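Local atomic coordinates of MRG701 (Oryza sativa, PDB entry 5IN1), a protein that probably reads methylated histone tails in transcription control through its chromodomain, which forms a dimer with an interface found in green-plant MRG proteins. Residues A11-L16 against N51-K56; K21-E26 against R33-Y38. One frame throughout, in Å; residues are numbered along the deposited sequence.

Contact 1. Residues A11-L16 against N51-K56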
ATOM      1  N   ALA A  11       1.542 -10.009  17.321  1.00  4.63           N
ATOM      2  CA  ALA A  11       1.594  -8.589  17.667  1.00  5.05           C
ATOM      3  C   ALA A  11       2.135  -8.411  19.075  1.00  4.95           C
ATOM      4  O   ALA A  11       1.718  -9.090  20.018  1.00  5.01           O
ATOM      5  CB  ALA A  11       0.214  -7.954  17.562  1.00  6.76           C
ATOM      6  N   TYR A  12       3.073  -7.485  19.225  1.00  4.79           N
ATOM      7  CA  TYR A  12       3.505  -7.068  20.545  1.00  4.96           C
ATOM      8  C   TYR A  12       2.395  -6.308  21.253  1.00  6.15           C
ATOM      9  O   TYR A  12       1.717  -5.472  20.664  1.00  8.48           O
ATOM     10  CB  TYR A  12       4.755  -6.199  20.462  1.00  6.20           C
ATOM     11  CG  TYR A  12       6.024  -6.964  20.216  1.00  5.97           C
ATOM     12  CD1 TYR A  12       6.528  -7.811  21.181  1.00  5.21           C
ATOM     13  CD2 TYR A  12       6.729  -6.840  19.019  1.00  6.48           C
ATOM     14  CE1 TYR A  12       7.700  -8.521  20.986  1.00  5.16           C
ATOM     15  CE2 TYR A  12       7.904  -7.542  18.816  1.00  6.88           C
ATOM     16  CZ  TYR A  12       8.388  -8.366  19.807  1.00  6.51           C
ATOM     17  OH  TYR A  12       9.562  -9.088  19.621  1.00 10.64           O
ATOM     18  N   HIS A  13       2.209  -6.605  22.526  1.00  5.86           N
ATOM     19  CA  HIS A  13       1.399  -5.750  23.380  1.00  7.47           C
ATOM     20  C   HIS A  13       2.143  -5.763  24.690  1.00  8.33           C
ATOM     21  O   HIS A  13       2.028  -6.702  25.465  1.00  8.21           O
ATOM     22  CB  HIS A  13      -0.033  -6.260  23.525  1.00  9.15           C
ATOM     23  CG  HIS A  13      -1.010  -5.188  23.875  1.00  9.97           C
ATOM     24  ND1 HIS A  13      -1.261  -4.812  25.176  1.00 17.00           N
ATOM     25  CD2 HIS A  13      -1.785  -4.395  23.096  1.00 16.39           C
ATOM     26  CE1 HIS A  13      -2.162  -3.847  25.186  1.00 16.79           C
ATOM     27  NE2 HIS A  13      -2.496  -3.573  23.939  1.00 18.85           N
ATOM     28  N   GLY A  14       2.975  -4.756  24.914  1.00  9.73           N
ATOM     29  CA  GLY A  14       4.029  -4.942  25.886  1.00  8.57           C
ATOM     30  C   GLY A  14       5.028  -5.921  25.301  1.00  6.65           C
ATOM     31  O   GLY A  14       5.024  -6.174  24.102  1.00  7.49           O
ATOM     32  N   PRO A  15       5.892  -6.486  26.149  1.00  5.99           N
ATOM     33  CA  PRO A  15       7.048  -7.237  25.652  1.00  6.57           C
ATOM     34  C   PRO A  15       6.751  -8.638  25.131  1.00  7.97           C
ATOM     35  O   PRO A  15       7.665  -9.260  24.593  1.00 12.34           O
ATOM     36  CB  PRO A  15       7.974  -7.290  26.874  1.00  9.34           C
ATOM     37  CG  PRO A  15       7.036  -7.178  28.028  1.00 10.34           C
ATOM     38  CD  PRO A  15       5.955  -6.252  27.601  1.00  8.45           C
ATOM     39  N   LEU A  16       5.525  -9.124  25.255  1.00  6.37           N
ATOM     40  CA  LEU A  16       5.208 -10.460  24.760  1.00  6.16           C
ATOM     41  C   LEU A  16       4.471 -10.368  23.434  1.00  4.22           C
ATOM     42  O   LEU A  16       3.850  -9.347  23.124  1.00  5.25           O
ATOM     43  CB  LEU A  16       4.366 -11.254  25.777  1.00  5.75           C
ATOM     44  CG  LEU A  16       4.991 -11.444  27.161  1.00  6.25           C
ATOM     45  CD1 LEU A  16       4.030 -12.175  28.079  1.00  8.64           C
ATOM     46  CD2 LEU A  16       6.290 -12.232  27.027  1.00  9.42           C
ATOM     47  N   ASN A  51       4.072  -1.472  11.199  1.00  6.04           N
ATOM     48  CA  ASN A  51       4.772  -2.718  10.946  1.00  7.61           C
ATOM     49  C   ASN A  51       5.672  -3.180  12.087  1.00  7.01           C
ATOM     50  O   ASN A  51       5.835  -4.384  12.335  1.00  8.35           O
ATOM     51  CB  ASN A  51       5.587  -2.562   9.659  1.00 11.54           C
ATOM     52  CG  ASN A  51       6.316  -3.810   9.284  1.00 16.80           C
ATOM     53  OD1 ASN A  51       5.699  -4.790   8.888  1.00 19.41           O
ATOM     54  ND2 ASN A  51       7.645  -3.784   9.384  1.00 19.88           N
ATOM     55  N   ASP A  52       6.262  -2.219  12.781  1.00  6.27           N
ATOM     56  CA  ASP A  52       7.170  -2.511  13.880  1.00  7.45           C
ATOM     57  C   ASP A  52       6.507  -3.263  15.040  1.00  6.79           C
ATOM     58  O   ASP A  52       7.204  -3.868  15.854  1.00  8.23           O
ATOM     59  CB  ASP A  52       7.748  -1.207  14.395  1.00  7.97           C
ATOM     60  CG  ASP A  52       6.674  -0.214  14.701  1.00  8.10           C
ATOM     61  OD1 ASP A  52       6.000   0.269  13.756  1.00  7.50           O
ATOM     62  OD2 ASP A  52       6.463   0.077  15.890  1.00 11.38           O
ATOM     63  N   ARG A  53       5.173  -3.225  15.111  1.00  5.51           N
ATOM     64  CA  ARG A  53       4.443  -3.929  16.163  1.00  6.33           C
ATOM     65  C   ARG A  53       4.088  -5.371  15.820  1.00  5.63           C
ATOM     66  O   ARG A  53       3.603  -6.098  16.692  1.00  6.25           O
ATOM     67  CB  ARG A  53       3.160  -3.169  16.500  1.00  6.18           C
ATOM     68  CG  ARG A  53       3.396  -1.843  17.230  1.00 10.41           C
ATOM     69  CD  ARG A  53       3.589  -2.062  18.768  1.00 10.73           C
ATOM     70  NE  ARG A  53       2.423  -2.648  19.427  1.00 15.00           N
ATOM     71  CZ  ARG A  53       1.338  -1.965  19.799  1.00 12.25           C
ATOM     72  NH1 ARG A  53       1.251  -0.667  19.583  1.00 17.87           N
ATOM     73  NH2 ARG A  53       0.330  -2.592  20.391  1.00 17.85           N
ATOM     74  N   LEU A  54       4.306  -5.765  14.565  1.00  5.84           N
ATOM     75  CA  LEU A  54       3.801  -7.027  14.035  1.00  6.42           C
ATOM     76  C   LEU A  54       4.909  -7.937  13.513  1.00  6.53           C
ATOM     77  O   LEU A  54       5.981  -7.480  13.070  1.00  7.94           O
ATOM     78  CB  LEU A  54       2.806  -6.775  12.902  1.00  6.71           C
ATOM     79  CG  LEU A  54       1.585  -5.919  13.237  1.00  6.99           C
ATOM     80  CD1 LEU A  54       0.687  -5.786  12.008  1.00  9.03           C
ATOM     81  CD2 LEU A  54       0.820  -6.489  14.429  1.00  6.46           C
ATOM     82  N   LEU A  55       4.614  -9.227  13.510  1.00  6.55           N
ATOM     83  CA  LEU A  55       5.463 -10.242  12.901  1.00  6.08           C
ATOM     84  C   LEU A  55       4.586 -11.213  12.124  1.00  6.57           C
ATOM     85  O   LEU A  55       3.510 -11.601  12.588  1.00  6.75           O
ATOM     86  CB  LEU A  55       6.274 -10.993  13.968  1.00  6.60           C
ATOM     87  CG  LEU A  55       7.402 -10.223  14.668  1.00  7.25           C
ATOM     88  CD1 LEU A  55       7.931 -11.041  15.825  1.00  8.92           C
ATOM     89  CD2 LEU A  55       8.523  -9.923  13.670  1.00 10.84           C
ATOM     90  N   LYS A  56       5.050 -11.634  10.956  1.00  7.52           N
ATOM     91  CA  LYS A  56       4.355 -12.658  10.182  1.00  7.03           C
ATOM     92  C   LYS A  56       4.232 -13.934  11.018  1.00  5.83           C
ATOM     93  O   LYS A  56       5.125 -14.248  11.797  1.00  6.01           O
ATOM     94  CB  LYS A  56       5.107 -12.939   8.881  1.00  9.39           C
ATOM     95  CG  LYS A  56       4.328 -13.769   7.890  1.00 13.91           C
ATOM     96  CD  LYS A  56       5.011 -13.835   6.544  1.00 21.23           C
ATOM     97  CE  LYS A  56       4.217 -14.710   5.584  1.00 22.65           C
ATOM     98  NZ  LYS A  56       4.801 -14.649   4.215  1.00 30.04           N
TER

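Contact 2. Residues K21-E26 against R33-Y38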
ATOM      1  N   LYS A  21      -5.499 -10.684  14.589  1.00  5.71           N
ATOM      2  CA  LYS A  21      -5.937 -10.730  13.209  1.00  7.13           C
ATOM      3  C   LYS A  21      -6.069  -9.318  12.650  1.00  6.85           C
ATOM      4  O   LYS A  21      -6.531  -8.387  13.324  1.00  6.67           O
ATOM      5  CB  LYS A  21      -7.248 -11.486  13.077  1.00 10.95           C
ATOM      6  CG  LYS A  21      -8.385 -10.861  13.810  1.00 16.61           C
ATOM      7  CD  LYS A  21      -9.665 -11.640  13.573  1.00 23.11           C
ATOM      8  CE  LYS A  21     -10.730 -11.259  14.585  1.00 25.29           C
ATOM      9  NZ  LYS A  21     -11.089 -12.401  15.472  1.00 26.55           N
ATOM     10  N   VAL A  22      -5.655  -9.167  11.403  1.00  6.93           N
ATOM     11  CA  VAL A  22      -5.769  -7.892  10.707  1.00  7.09           C
ATOM     12  C   VAL A  22      -7.209  -7.681  10.243  1.00  7.47           C
ATOM     13  O   VAL A  22      -7.740  -8.492   9.488  1.00  9.70           O
ATOM     14  CB  VAL A  22      -4.814  -7.837   9.507  1.00  8.52           C
ATOM     15  CG1 VAL A  22      -5.008  -6.524   8.738  1.00  8.15           C
ATOM     16  CG2 VAL A  22      -3.386  -7.996   9.965  1.00 11.40           C
ATOM     17  N   GLN A  23      -7.834  -6.615  10.726  1.00  7.92           N
ATOM     18  CA  GLN A  23      -9.207  -6.256  10.367  1.00  8.93           C
ATOM     19  C   GLN A  23      -9.228  -5.373   9.126  1.00 10.79           C
ATOM     20  O   GLN A  23     -10.111  -5.506   8.282  1.00 15.31           O
ATOM     21  CB  GLN A  23      -9.898  -5.527  11.517  1.00  8.81           C
ATOM     22  CG  GLN A  23     -10.079  -6.362  12.775  1.00 10.32           C
ATOM     23  CD  GLN A  23     -10.424  -5.511  13.976  1.00  9.95           C
ATOM     24  OE1 GLN A  23      -9.749  -4.518  14.261  1.00 11.97           O
ATOM     25  NE2 GLN A  23     -11.476  -5.887  14.689  1.00 12.85           N
ATOM     26  N   LYS A  24      -8.263  -4.460   9.033  1.00  9.12           N
ATOM     27  CA  LYS A  24      -8.173  -3.506   7.926  1.00 10.85           C
ATOM     28  C   LYS A  24      -6.715  -3.132   7.698  1.00  8.73           C
ATOM     29  O   LYS A  24      -5.951  -3.039   8.652  1.00  8.44           O
ATOM     30  CB  LYS A  24      -9.015  -2.256   8.228  1.00 16.57           C
ATOM     31  CG  LYS A  24     -10.518  -2.467   8.012  1.00 27.18           C
ATOM     32  CD  LYS A  24     -11.373  -1.268   8.424  1.00 29.16           C
ATOM     33  CE  LYS A  24     -12.756  -1.725   8.904  1.00 33.07           C
ATOM     34  NZ  LYS A  24     -13.873  -1.333   7.992  1.00 35.90           N
ATOM     35  N   SER A  25      -6.339  -2.919   6.438  1.00  8.86           N
ATOM     36  CA  SER A  25      -5.004  -2.451   6.070  1.00  7.87           C
ATOM     37  C   SER A  25      -5.145  -1.163   5.266  1.00  9.09           C
ATOM     38  O   SER A  25      -5.993  -1.073   4.374  1.00 10.79           O
ATOM     39  CB  SER A  25      -4.248  -3.495   5.240  1.00  8.84           C
ATOM     40  OG  SER A  25      -4.233  -4.770   5.877  1.00 11.95           O
ATOM     41  N   GLU A  26      -4.333  -0.162   5.587  1.00  7.67           N
ATOM     42  CA  GLU A  26      -4.343   1.100   4.839  1.00  8.69           C
ATOM     43  C   GLU A  26      -2.935   1.599   4.635  1.00  8.28           C
ATOM     44  O   GLU A  26      -2.068   1.368   5.476  1.00  8.63           O
ATOM     45  CB  GLU A  26      -5.153   2.175   5.567  1.00  9.22           C
ATOM     46  CG  GLU A  26      -6.641   1.888   5.689  1.00 13.06           C
ATOM     47  CD  GLU A  26      -7.353   2.927   6.536  1.00 12.45           C
ATOM     48  OE1 GLU A  26      -6.672   3.844   7.044  1.00 13.16           O
ATOM     49  OE2 GLU A  26      -8.586   2.825   6.699  1.00 16.48           O
ATOM     50  N   ARG A  33      -0.581   0.877   7.757  1.00  8.27           N
ATOM     51  CA  ARG A  33      -1.089   0.687   9.119  1.00  8.59           C
ATOM     52  C   ARG A  33      -2.164  -0.381   9.097  1.00  7.31           C
ATOM     53  O   ARG A  33      -2.822  -0.603   8.073  1.00  7.63           O
ATOM     54  CB  ARG A  33      -1.627   1.990   9.728  1.00  8.40           C
ATOM     55  CG  ARG A  33      -2.851   2.579   9.040  1.00 10.70           C
ATOM     56  CD  ARG A  33      -3.355   3.791   9.812  1.00 11.02           C
ATOM     57  NE  ARG A  33      -4.685   4.220   9.372  1.00 11.83           N
ATOM     58  CZ  ARG A  33      -5.480   5.016  10.077  1.00 13.43           C
ATOM     59  NH1 ARG A  33      -5.086   5.468  11.263  1.00 13.31           N
ATOM     60  NH2 ARG A  33      -6.672   5.365   9.592  1.00 15.81           N
ATOM     61  N   TYR A  34      -2.325  -1.055  10.229  1.00  7.38           N
ATOM     62  CA  TYR A  34      -3.162  -2.233  10.331  1.00  6.87           C
ATOM     63  C   TYR A  34      -4.037  -2.117  11.563  1.00  6.58           C
ATOM     64  O   TYR A  34      -3.524  -1.893  12.663  1.00  7.42           O
ATOM     65  CB  TYR A  34      -2.302  -3.491  10.423  1.00  8.68           C
ATOM     66  CG  TYR A  34      -1.304  -3.634   9.298  1.00  8.04           C
ATOM     67  CD1 TYR A  34      -1.701  -4.113   8.059  1.00  6.23           C
ATOM     68  CD2 TYR A  34       0.023  -3.278   9.462  1.00  7.16           C
ATOM     69  CE1 TYR A  34      -0.788  -4.240   7.016  1.00  8.62           C
ATOM     70  CE2 TYR A  34       0.931  -3.410   8.437  1.00  9.33           C
ATOM     71  CZ  TYR A  34       0.523  -3.902   7.220  1.00  9.08           C
ATOM     72  OH  TYR A  34       1.433  -4.024   6.187  1.00 12.25           O
ATOM     73  N   HIS A  35      -5.342  -2.283  11.389  1.00  7.23           N
ATOM     74  CA  HIS A  35      -6.245  -2.275  12.529  1.00  7.29           C
ATOM     75  C   HIS A  35      -6.373  -3.723  12.932  1.00  7.66           C
ATOM     76  O   HIS A  35      -6.840  -4.543  12.145  1.00  8.52           O
ATOM     77  CB  HIS A  35      -7.613  -1.656  12.194  1.00  9.29           C
ATOM     78  CG  HIS A  35      -8.342  -1.121  13.387  1.00  9.99           C
ATOM     79  ND1 HIS A  35      -9.234  -1.876  14.124  1.00 10.26           N
ATOM     80  CD2 HIS A  35      -8.313   0.102  13.979  1.00  8.86           C
ATOM     81  CE1 HIS A  35      -9.722  -1.142  15.109  1.00 12.64           C
ATOM     82  NE2 HIS A  35      -9.183   0.060  15.042  1.00 11.00           N
ATOM     83  N   VAL A  36      -5.919  -4.042  14.141  1.00  6.07           N
ATOM     84  CA  VAL A  36      -5.846  -5.431  14.569  1.00  7.31           C
ATOM     85  C   VAL A  36      -6.734  -5.706  15.767  1.00  7.27           C
ATOM     86  O   VAL A  36      -7.001  -4.822  16.580  1.00  6.63           O
ATOM     87  CB  VAL A  36      -4.389  -5.841  14.906  1.00  7.11           C
ATOM     88  CG1 VAL A  36      -3.490  -5.690  13.661  1.00  8.49           C
ATOM     89  CG2 VAL A  36      -3.830  -5.057  16.115  1.00  7.75           C
ATOM     90  N   HIS A  37      -7.197  -6.955  15.841  1.00  5.70           N
ATOM     91  CA  HIS A  37      -7.896  -7.478  17.002  1.00  6.48           C
ATOM     92  C   HIS A  37      -7.012  -8.555  17.641  1.00  6.00           C
ATOM     93  O   HIS A  37      -6.542  -9.439  16.937  1.00  5.70           O
ATOM     94  CB  HIS A  37      -9.261  -8.065  16.604  1.00  8.61           C
ATOM     95  CG  HIS A  37      -9.919  -8.826  17.716  1.00  7.22           C
ATOM     96  ND1 HIS A  37     -10.410  -8.200  18.836  1.00  8.62           N
ATOM     97  CD2 HIS A  37     -10.119 -10.152  17.904  1.00  8.58           C
ATOM     98  CE1 HIS A  37     -10.894  -9.105  19.671  1.00  9.50           C
ATOM     99  NE2 HIS A  37     -10.736 -10.300  19.126  1.00  8.66           N
ATOM    100  N   TYR A  38      -6.779  -8.458  18.950  1.00  5.28           N
ATOM    101  CA  TYR A  38      -5.969  -9.434  19.662  1.00  5.64           C
ATOM    102  C   TYR A  38      -6.854 -10.612  20.019  1.00  5.43           C
ATOM    103  O   TYR A  38      -7.892 -10.422  20.657  1.00  6.67           O
ATOM    104  CB  TYR A  38      -5.330  -8.807  20.908  1.00  6.00           C
ATOM    105  CG  TYR A  38      -4.412  -7.643  20.567  1.00  7.61           C
ATOM    106  CD1 TYR A  38      -3.045  -7.843  20.390  1.00  7.70           C
ATOM    107  CD2 TYR A  38      -4.917  -6.353  20.399  1.00  6.83           C
ATOM    108  CE1 TYR A  38      -2.201  -6.778  20.062  1.00  9.23           C
ATOM    109  CE2 TYR A  38      -4.081  -5.284  20.088  1.00  9.43           C
ATOM    110  CZ  TYR A  38      -2.737  -5.513  19.900  1.00 10.23           C
ATOM    111  OH  TYR A  38      -1.917  -4.443  19.580  1.00 12.80           O
TER

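Contact 1. Residues A11-L16 against N51-K56
Arg53 and Tyr12 carry this contact. The Arg53 chain leaves CB with CG anti to the carbonyl carbon, then bends at chi2 (-83°) and again at chi3. The two bends turn NE and NH2 toward the carbonyl of Tyr12. NE passes 4.4 Å from Tyr12 CB and, with NH2, grips a single atom, Tyr12 O, side-on, NE at 3.2 Å and NH2 at the same length. The oxygen lies in the guanidinium plane, and both donors reach it from one face of its carbonyl plane, NE well above that plane. NH2 also passes 3.9 Å from His13 CD2 and forms a salt bridge with Glu47. A leucine here would probably leave Tyr12 O without both donors and Glu47 without its charged mate. The backbones meet too. Tyr12 N donates to Arg53 O at 2.9 Å. Ala11 and Leu54 form an antiparallel non-hydrogen-bonded pair, with Ala11 CB 3.5 Å from Leu54 CD2. Strand 54-56 thus adds to the edge of the sheet beside strand 8-13. Strand 16-28 flanks 8-13 on its other edge. The Tyr12 ring packs on helix 59-70. His13 meets Tyr38, Trp41 and Trp45 edge-to-face, a cluster consistent with the aromatic cage of MRG chromodomains.

Contact 2. Residues K21-E26 against R33-Y38
In His35 chi1 of -156° turns CG away from the backbone N and brings ND1 toward Gln23. Gln23 has CG beside its own N and runs extended from there. Gln23 OE1 then lies at the edge of the imidazole and accepts from His35 ND1 at 2.7 Å. The planes of the amide and the ring are only 18° apart. In Arg33, CG sits between backbone N and carbonyl carbon (chi1 65°), and the chain runs extended alongside Glu26. NE and NH2 both reach Glu26 OE1, at 3.1 Å from NE and 3.0 Å from NH2, and this salt bridge has the oxygen in the guanidinium plane. Lys21 lies beside His37, with CE 3.6 Å from CD2 of that ring. Backbone bonds tie the two strands of this hairpin. A classic beta bulge shifts the register: Gln23 and Lys24 both face His35. Gln23 N donates to His35 O at 2.7 Å, whereas the bond from Lys24 N to the same oxygen is weak. On the face away from Lys21, His35 and His37, Val22 packs on Val36 and Tyr34, and Ser25 OG lies at the edge of the Tyr34 ring while bonding to Phe3 O. Asp46 accepts from Gln23 NE2 and His37 ND1, one on each carboxylate oxygen, and so links the two side chains. Glu26 also pairs in an antiparallel ladder with a strand of the second subunit, which extends the sheet into that subunit. The chemistry is two-sided. The face of Val22, Tyr34 and Val36 is largely apolar. The other is a polar network in which Gln23 uses both ends of its amide, which settles its rotation. His35 must carry a proton on ND1 to donate. Asp46 is likely to favour a protonated His37, while nearby Lys21 would disfavour it.

How the contacts relate
Both contacts are antiparallel strand pairings in one sheet, linked by the adjacent strands 8-13 and 16-28. Contact 2 is nested inside the chain loop closed by contact 1. Contact 1 lies nearer the centre of the chain yet joins a short outermost strand, and it buries about half as much surface. Its polar part is one backbone bond and an arginine on a backbone carbonyl; contact 2 relies on a longer backbone ladder, interrupted by a bulge, plus polar side-chain pairs. Each is partly buried. They touch where Leu54 packs on Tyr34 and Ala11 on Tyr38; His13 and Arg53 also pack on Tyr38. Only contact 2 reaches the second subunit, through Glu26.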